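Local coordinates for protein possible adhesin (Caldicellulosiruptor kronotskyensis, PDB 4WA0) that probably mediates attachment of the bacterium to cellulose as a tapirin, of which this is the magnesium-binding C-terminal beta-helix domain, at residues I58-N69 with L83-N94. Residues are numbered along the deposited sequence; the frame is centred on the assembly and turned at random.
Sequences INQDSDSRCRDN and LKANRISPRSTN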
ATOM      1  N   ILE A  58      -0.732  -4.677  -8.174  1.00  9.73           N
ATOM      2  CA  ILE A  58      -2.106  -4.207  -7.950  1.00 10.20           C
ATOM      3  C   ILE A  58      -2.958  -4.836  -9.016  1.00 11.15           C
ATOM      4  O   ILE A  58      -2.794  -4.566 -10.153  1.00 12.31           O
ATOM      5  CB  ILE A  58      -2.286  -2.683  -7.912  1.00 11.93           C
ATOM      6  CG1 ILE A  58      -1.288  -2.064  -6.943  1.00 13.48           C
ATOM      7  CG2 ILE A  58      -3.778  -2.366  -7.627  1.00 11.69           C
ATOM      8  CD1 ILE A  58      -1.266  -0.532  -6.964  1.00 14.50           C
ATOM      9  N   ASN A  59      -3.837  -5.721  -8.605  1.00 11.03           N
ATOM     10  CA  ASN A  59      -4.702  -6.431  -9.518  1.00 12.20           C
ATOM     11  C   ASN A  59      -6.059  -5.780  -9.699  1.00 11.69           C
ATOM     12  O   ASN A  59      -6.496  -5.002  -8.886  1.00 10.87           O
ATOM     13  CB  ASN A  59      -4.790  -7.881  -9.058  1.00 14.14           C
ATOM     14  CG  ASN A  59      -3.435  -8.625  -9.399  1.00 14.44           C
ATOM     15  OD1 ASN A  59      -2.909  -8.493 -10.512  1.00 23.92           O
ATOM     16  ND2 ASN A  59      -2.954  -9.342  -8.518  1.00 17.24           N
ATOM     17  N   GLN A  60      -6.684  -6.138 -10.805  1.00 11.54           N
ATOM     18  CA  GLN A  60      -8.054  -5.730 -11.151  1.00 11.80           C
ATOM     19  C   GLN A  60      -8.908  -6.980 -11.281  1.00 12.65           C
ATOM     20  O   GLN A  60      -8.371  -8.063 -11.577  1.00 14.95           O
ATOM     21  CB  GLN A  60      -8.074  -4.967 -12.492  1.00 11.23           C
ATOM     22  CG  GLN A  60      -7.459  -3.583 -12.341  1.00 10.97           C
ATOM     23  CD  GLN A  60      -7.585  -2.690 -13.550  1.00 11.39           C
ATOM     24  OE1 GLN A  60      -7.823  -3.125 -14.684  1.00 10.20           O
ATOM     25  NE2 GLN A  60      -7.350  -1.419 -13.331  1.00 11.58           N
ATOM     26  N   ASP A  61     -10.202  -6.842 -11.094  1.00 13.46           N
ATOM     27  CA  ASP A  61     -11.118  -8.014 -11.059  1.00 12.84           C
ATOM     28  C   ASP A  61     -12.493  -7.462 -11.540  1.00 13.87           C
ATOM     29  O   ASP A  61     -13.074  -6.552 -10.914  1.00 13.01           O
ATOM     30  CB  ASP A  61     -11.250  -8.597  -9.663  1.00 14.13           C
ATOM     31  CG  ASP A  61     -12.128  -9.863  -9.606  1.00 15.55           C
ATOM     32  OD1 ASP A  61     -12.966 -10.011 -10.459  1.00 15.66           O
ATOM     33  OD2 ASP A  61     -11.948 -10.664  -8.645  1.00 16.86           O
ATOM     34  N   SER A  62     -12.936  -7.962 -12.689  1.00 13.93           N
ATOM     35  CA  SER A  62     -14.153  -7.511 -13.340  1.00 14.95           C
ATOM     36  C   SER A  62     -15.457  -8.107 -12.803  1.00 16.00           C
ATOM     37  O   SER A  62     -16.555  -7.669 -13.209  1.00 14.14           O
ATOM     38  CB  SER A  62     -14.074  -7.774 -14.828  1.00 17.24           C
ATOM     39  OG  SER A  62     -13.958  -9.129 -15.046  1.00 16.35           O
ATOM     40  N   ASP A  63     -15.349  -9.065 -11.898  1.00 15.06           N
ATOM     41  CA  ASP A  63     -16.561  -9.626 -11.227  1.00 15.82           C
ATOM     42  C   ASP A  63     -17.424  -8.473 -10.736  1.00 15.14           C
ATOM     43  O   ASP A  63     -16.959  -7.466 -10.174  1.00 14.62           O
ATOM     44  CB  ASP A  63     -16.201 -10.596 -10.124  1.00 16.80           C
ATOM     45  CG  ASP A  63     -17.405 -11.435  -9.643  1.00 17.13           C
ATOM     46  OD1 ASP A  63     -18.304 -10.882  -8.974  1.00 16.77           O
ATOM     47  OD2 ASP A  63     -17.386 -12.639  -9.963  1.00 18.24           O
ATOM     48  N   SER A  64     -18.705  -8.552 -10.988  1.00 13.94           N
ATOM     49  CA  SER A  64     -19.608  -7.475 -10.552  1.00 13.73           C
ATOM     50  C   SER A  64     -19.679  -7.264  -9.018  1.00 13.66           C
ATOM     51  O   SER A  64     -20.129  -6.216  -8.573  1.00 13.87           O
ATOM     52  CB  SER A  64     -20.997  -7.645 -11.162  1.00 15.96           C
ATOM     53  OG  SER A  64     -21.536  -8.850 -10.682  1.00 16.46           O
ATOM     54  N   ARG A  65     -19.196  -8.226  -8.236  1.00 12.08           N
ATOM     55  CA  ARG A  65     -19.137  -8.116  -6.780  1.00 12.41           C
ATOM     56  C   ARG A  65     -17.909  -7.378  -6.344  1.00 11.94           C
ATOM     57  O   ARG A  65     -17.726  -7.147  -5.153  1.00 14.59           O
ATOM     58  CB  ARG A  65     -19.152  -9.497  -6.154  1.00 14.78           C
ATOM     59  CG  ARG A  65     -20.523 -10.185  -6.320  1.00 14.20           C
ATOM     60  CD  ARG A  65     -20.456 -11.662  -5.999  1.00 15.00           C
ATOM     61  NE  ARG A  65     -19.635 -12.375  -6.920  1.00 16.77           N
ATOM     62  CZ  ARG A  65     -19.326 -13.650  -6.808  1.00 18.46           C
ATOM     63  NH1 ARG A  65     -19.818 -14.369  -5.782  1.00 20.34           N
ATOM     64  NH2 ARG A  65     -18.552 -14.221  -7.695  1.00 19.04           N
ATOM     65  N   CYS A  66     -17.023  -7.118  -7.322  1.00 12.21           N
ATOM     66  CA  CYS A  66     -15.789  -6.371  -7.085  1.00 11.64           C
ATOM     67  C   CYS A  66     -16.017  -4.920  -7.485  1.00 13.52           C
ATOM     68  O   CYS A  66     -17.160  -4.446  -7.637  1.00 13.47           O
ATOM     69  CB  CYS A  66     -14.613  -7.001  -7.803  1.00 11.04           C
ATOM     70  SG  CYS A  66     -12.989  -6.611  -6.986  1.00 12.18           S
ATOM     71  N   ARG A  67     -14.935  -4.204  -7.691  1.00 11.88           N
ATOM     72  CA  ARG A  67     -15.006  -2.735  -7.849  1.00 11.05           C
ATOM     73  C   ARG A  67     -13.627  -2.247  -8.241  1.00 11.58           C
ATOM     74  O   ARG A  67     -12.692  -3.021  -8.423  1.00 13.45           O
ATOM     75  CB  ARG A  67     -15.488  -2.040  -6.592  1.00 12.35           C
ATOM     76  CG  ARG A  67     -14.520  -2.141  -5.425  1.00 12.69           C
ATOM     77  CD  ARG A  67     -15.179  -1.804  -4.068  1.00 15.24           C
ATOM     78  NE  ARG A  67     -14.182  -1.955  -3.047  1.00 13.24           N
ATOM     79  CZ  ARG A  67     -14.355  -1.754  -1.768  1.00 15.06           C
ATOM     80  NH1 ARG A  67     -15.556  -1.399  -1.327  1.00 17.39           N
ATOM     81  NH2 ARG A  67     -13.356  -1.884  -0.934  1.00 13.89           N
ATOM     82  N   ASP A  68     -13.510  -0.947  -8.421  1.00 11.76           N
ATOM     83  CA  ASP A  68     -12.246  -0.339  -8.885  1.00 10.41           C
ATOM     84  C   ASP A  68     -11.336  -0.235  -7.653  1.00 11.84           C
ATOM     85  O   ASP A  68     -11.812  -0.310  -6.538  1.00 11.13           O
ATOM     86  CB  ASP A  68     -12.470   1.063  -9.441  1.00 10.74           C
ATOM     87  CG  ASP A  68     -13.232   1.082 -10.795  1.00 12.25           C
ATOM     88  OD1 ASP A  68     -13.083   0.159 -11.599  1.00 12.98           O
ATOM     89  OD2 ASP A  68     -13.953   2.083 -11.036  1.00 13.26           O
ATOM     90  N   ASN A  69     -10.049  -0.023  -7.901  1.00  9.80           N
ATOM     91  CA  ASN A  69      -9.098   0.290  -6.841  1.00  9.20           C
ATOM     92  C   ASN A  69      -9.057   1.777  -6.749  1.00 10.54           C
ATOM     93  O   ASN A  69      -8.916   2.484  -7.786  1.00  9.82           O
ATOM     94  CB  ASN A  69      -7.742  -0.248  -7.220  1.00  9.73           C
ATOM     95  CG  ASN A  69      -7.736  -1.744  -7.389  1.00 11.14           C
ATOM     96  OD1 ASN A  69      -8.151  -2.509  -6.512  1.00 12.36           O
ATOM     97  ND2 ASN A  69      -7.288  -2.195  -8.585  1.00 12.14           N
ATOM     98  N   LEU A  83       6.800  -1.980  -9.438  1.00 13.49           N
ATOM     99  CA  LEU A  83       5.367  -1.818  -9.283  1.00 12.84           C
ATOM    100  C   LEU A  83       4.656  -2.179 -10.559  1.00 13.24           C
ATOM    101  O   LEU A  83       4.990  -1.644 -11.688  1.00 12.74           O
ATOM    102  CB  LEU A  83       5.050  -0.394  -8.960  1.00 15.31           C
ATOM    103  CG  LEU A  83       3.555  -0.023  -8.929  1.00 14.21           C
ATOM    104  CD1 LEU A  83       2.723  -0.802  -7.939  1.00 15.55           C
ATOM    105  CD2 LEU A  83       3.489   1.449  -8.570  1.00 15.96           C
ATOM    106  N   LYS A  84       3.651  -3.033 -10.451  0.53 11.77           N
ATOM    107  CA  LYS A  84       2.912  -3.447 -11.616  0.53 11.99           C
ATOM    108  C   LYS A  84       1.419  -3.305 -11.370  0.53 11.72           C
ATOM    109  O   LYS A  84       0.885  -4.002 -10.489  0.53 12.19           O
ATOM    110  CB  LYS A  84       3.226  -4.904 -11.999  0.53 14.40           C
ATOM    111  CG  LYS A  84       2.469  -5.311 -13.232  0.53 16.01           C
ATOM    112  CD  LYS A  84       2.867  -6.635 -13.832  0.53 19.12           C
ATOM    113  CE  LYS A  84       2.759  -6.512 -15.352  0.53 21.61           C
ATOM    114  NZ  LYS A  84       2.531  -7.795 -16.045  0.53 23.87           N
ATOM    115  N   ALA A  85       0.774  -2.425 -12.153  1.00 10.98           N
ATOM    116  CA  ALA A  85      -0.708  -2.236 -12.090  1.00 10.78           C
ATOM    117  C   ALA A  85      -1.328  -2.967 -13.256  1.00 10.87           C
ATOM    118  O   ALA A  85      -1.254  -2.557 -14.397  1.00 12.05           O
ATOM    119  CB  ALA A  85      -1.068  -0.797 -12.033  1.00 11.67           C
ATOM    120  N   ASN A  86      -1.865  -4.146 -12.975  1.00 10.59           N
ATOM    121  CA  ASN A  86      -2.401  -4.998 -13.991  1.00 11.48           C
ATOM    122  C   ASN A  86      -3.757  -4.494 -14.572  1.00 11.32           C
ATOM    123  O   ASN A  86      -4.450  -3.656 -13.969  1.00 11.60           O
ATOM    124  CB  ASN A  86      -2.500  -6.459 -13.497  1.00 13.13           C
ATOM    125  CG  ASN A  86      -1.140  -7.108 -13.345  1.00 15.59           C
ATOM    126  OD1 ASN A  86      -0.245  -6.908 -14.192  1.00 22.99           O
ATOM    127  ND2 ASN A  86      -0.982  -7.907 -12.332  1.00 20.90           N
ATOM    128  N   ARG A  87      -4.118  -5.050 -15.728  1.00 11.12           N
ATOM    129  CA  ARG A  87      -5.226  -4.582 -16.506  1.00 12.02           C
ATOM    130  C   ARG A  87      -6.267  -5.673 -16.722  1.00 12.90           C
ATOM    131  O   ARG A  87      -5.981  -6.730 -17.345  1.00 14.69           O
ATOM    132  CB  ARG A  87      -4.738  -4.090 -17.871  1.00 12.97           C
ATOM    133  CG  ARG A  87      -5.796  -3.499 -18.783  1.00 14.51           C
ATOM    134  CD  ARG A  87      -5.195  -2.918 -20.035  1.00 15.39           C
ATOM    135  NE  ARG A  87      -6.231  -2.273 -20.779  1.00 17.31           N
ATOM    136  CZ  ARG A  87      -6.490  -0.976 -20.765  1.00 16.32           C
ATOM    137  NH1 ARG A  87      -5.710  -0.125 -20.127  1.00 16.36           N
ATOM    138  NH2 ARG A  87      -7.479  -0.532 -21.480  1.00 19.16           N
ATOM    139  N   ILE A  88      -7.450  -5.490 -16.190  1.00 12.61           N
ATOM    140  CA  ILE A  88      -8.631  -6.315 -16.594  1.00 14.40           C
ATOM    141  C   ILE A  88      -9.749  -5.317 -16.916  1.00 15.02           C
ATOM    142  O   ILE A  88     -10.313  -4.676 -16.015  1.00 15.22           O
ATOM    143  CB  ILE A  88      -9.132  -7.283 -15.494  1.00 15.66           C
ATOM    144  CG1 ILE A  88      -8.013  -8.222 -15.026  1.00 18.88           C
ATOM    145  CG2 ILE A  88     -10.435  -7.986 -15.932  1.00 15.22           C
ATOM    146  CD1 ILE A  88      -7.585  -9.323 -15.942  1.00 22.98           C
ATOM    147  N   SER A  89     -10.091  -5.206 -18.187  1.00 16.67           N
ATOM    148  CA  SER A  89     -11.245  -4.337 -18.592  1.00 18.78           C
ATOM    149  C   SER A  89     -12.542  -4.738 -17.875  1.00 16.89           C
ATOM    150  O   SER A  89     -12.821  -5.905 -17.758  1.00 17.43           O
ATOM    151  CB  SER A  89     -11.502  -4.407 -20.104  1.00 22.99           C
ATOM    152  OG  SER A  89     -12.834  -3.988 -20.454  1.00 28.62           O
ATOM    153  N   PRO A  90     -13.376  -3.789 -17.432  1.00 14.52           N
ATOM    154  CA  PRO A  90     -13.309  -2.353 -17.672  1.00 14.13           C
ATOM    155  C   PRO A  90     -12.907  -1.623 -16.356  1.00 12.05           C
ATOM    156  O   PRO A  90     -13.251  -0.446 -16.124  1.00 13.28           O
ATOM    157  CB  PRO A  90     -14.773  -2.024 -17.918  1.00 15.72           C
ATOM    158  CG  PRO A  90     -15.493  -2.871 -16.928  1.00 15.02           C
ATOM    159  CD  PRO A  90     -14.727  -4.167 -16.970  1.00 15.73           C
ATOM    160  N   ARG A  91     -12.082  -2.251 -15.564  1.00 12.19           N
ATOM    161  CA  ARG A  91     -11.792  -1.733 -14.265  1.00 12.00           C
ATOM    162  C   ARG A  91     -10.778  -0.591 -14.300  1.00 12.00           C
ATOM    163  O   ARG A  91      -9.995  -0.447 -15.237  1.00 13.36           O
ATOM    164  CB  ARG A  91     -11.287  -2.861 -13.333  1.00 11.56           C
ATOM    165  CG  ARG A  91     -12.290  -3.878 -12.953  1.00 10.78           C
ATOM    166  CD  ARG A  91     -13.393  -3.223 -12.136  1.00 13.02           C
ATOM    167  NE  ARG A  91     -14.369  -4.187 -11.649  1.00 13.77           N
ATOM    168  CZ  ARG A  91     -15.638  -3.926 -11.490  1.00 13.54           C
ATOM    169  NH1 ARG A  91     -16.102  -2.725 -11.846  1.00 12.86           N
ATOM    170  NH2 ARG A  91     -16.432  -4.849 -10.973  1.00 13.57           N
ATOM    171  N   SER A  92     -10.783   0.214 -13.234  0.54 11.57           N
ATOM    172  CA  SER A  92      -9.799   1.262 -13.069  0.54 11.39           C
ATOM    173  C   SER A  92      -8.961   1.038 -11.815  0.54 11.86           C
ATOM    174  O   SER A  92      -9.428   0.450 -10.826  0.54 10.65           O
ATOM    175  CB  SER A  92     -10.472   2.642 -12.983  0.54 13.44           C
ATOM    176  OG  SER A  92     -11.041   2.996 -14.233  0.54 15.18           O
ATOM    177  N   THR A  93      -7.723   1.502 -11.888  1.00  9.82           N
ATOM    178  CA  THR A  93      -6.804   1.583 -10.742  1.00 10.62           C
ATOM    179  C   THR A  93      -6.403   3.014 -10.551  1.00 11.88           C
ATOM    180  O   THR A  93      -5.627   3.571 -11.327  1.00 12.37           O
ATOM    181  CB  THR A  93      -5.580   0.684 -10.926  1.00 10.33           C
ATOM    182  OG1 THR A  93      -6.015  -0.665 -10.842  1.00 10.39           O
ATOM    183  CG2 THR A  93      -4.557   0.849  -9.773  1.00 10.48           C
ATOM    184  N   ASN A  94      -6.983   3.668  -9.561  1.00 10.27           N
ATOM    185  CA  ASN A  94      -6.672   5.064  -9.313  1.00 10.56           C
ATOM    186  C   ASN A  94      -5.755   5.200  -8.103  1.00 10.65           C
ATOM    187  O   ASN A  94      -6.027   4.566  -7.069  1.00 10.60           O
ATOM    188  CB  ASN A  94      -7.929   5.791  -9.023  1.00 11.93           C
ATOM    189  CG  ASN A  94      -8.919   5.610 -10.171  1.00 15.18           C
ATOM    190  OD1 ASN A  94      -8.599   5.935 -11.292  1.00 14.74           O
ATOM    191  ND2 ASN A  94     -10.075   5.023  -9.893  1.00 17.38           N
TER
HETATM  192  O   HOH W   1      -4.141  -2.446 -11.454  1.00 10.96           O
HETATM  193  O   HOH W   2      -8.040  -1.503 -16.936  1.00 11.76           O
HETATM  194  O   HOH W   3     -15.091  -0.539 -13.404  1.00 13.97           O
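Gln60 reaches into the loop 86-92, its side chain extended beyond CG. Gln60 OE1 accepts from Ile88 N at 2.8 Å, and Gln60 NE2 donates to Thr93 OG1 at 2.9 Å. Both ends of the buried amide are therefore held. Asn69 ND2 adds a second bond to Thr93 OG1, in its own amide plane, and also donates to Asn59 O. A water donates to Ile58 O and Asn86 O and accepts from Thr93 OG1. Next to these polar groups, Ile58 CG2 packs on Thr93 CG2 at 3.9 Å. Ile58 CD1 meets Leu83 CD1. The segments belong to successive coils of a parallel beta-helix: Ile58 bridges to Ala85 and Asn69 to Thr93, and the intervening loops project from the coil. Asn59 and Asn86 lie side by side, pointing the same way, their amides nearly coplanar (16°). Asn86 ND2 donates almost straight to Asn59 OD1 at 2.7 Å.

Farther out, Arg91 bends at chi2 (-64°) and puts its guanidinium within the curve of the loop 61-67, its edge to Asp61 O and Asp63 O and one face under Arg67 N. Arg91 NE donates to Asp61 O at 2.8 Å. Arg91 NH2 donates to Asp63 O at 2.8 Å, which Cys66 N meets from the opposite face. Asp68 OD1 accepts from Ser92 N, and a water links it to Arg91 NH1. The outer side is looser and more exposed. There Ser62 CB comes no nearer than 3.7 Å to Ser89 O, and it also lies against Ile88 CG2.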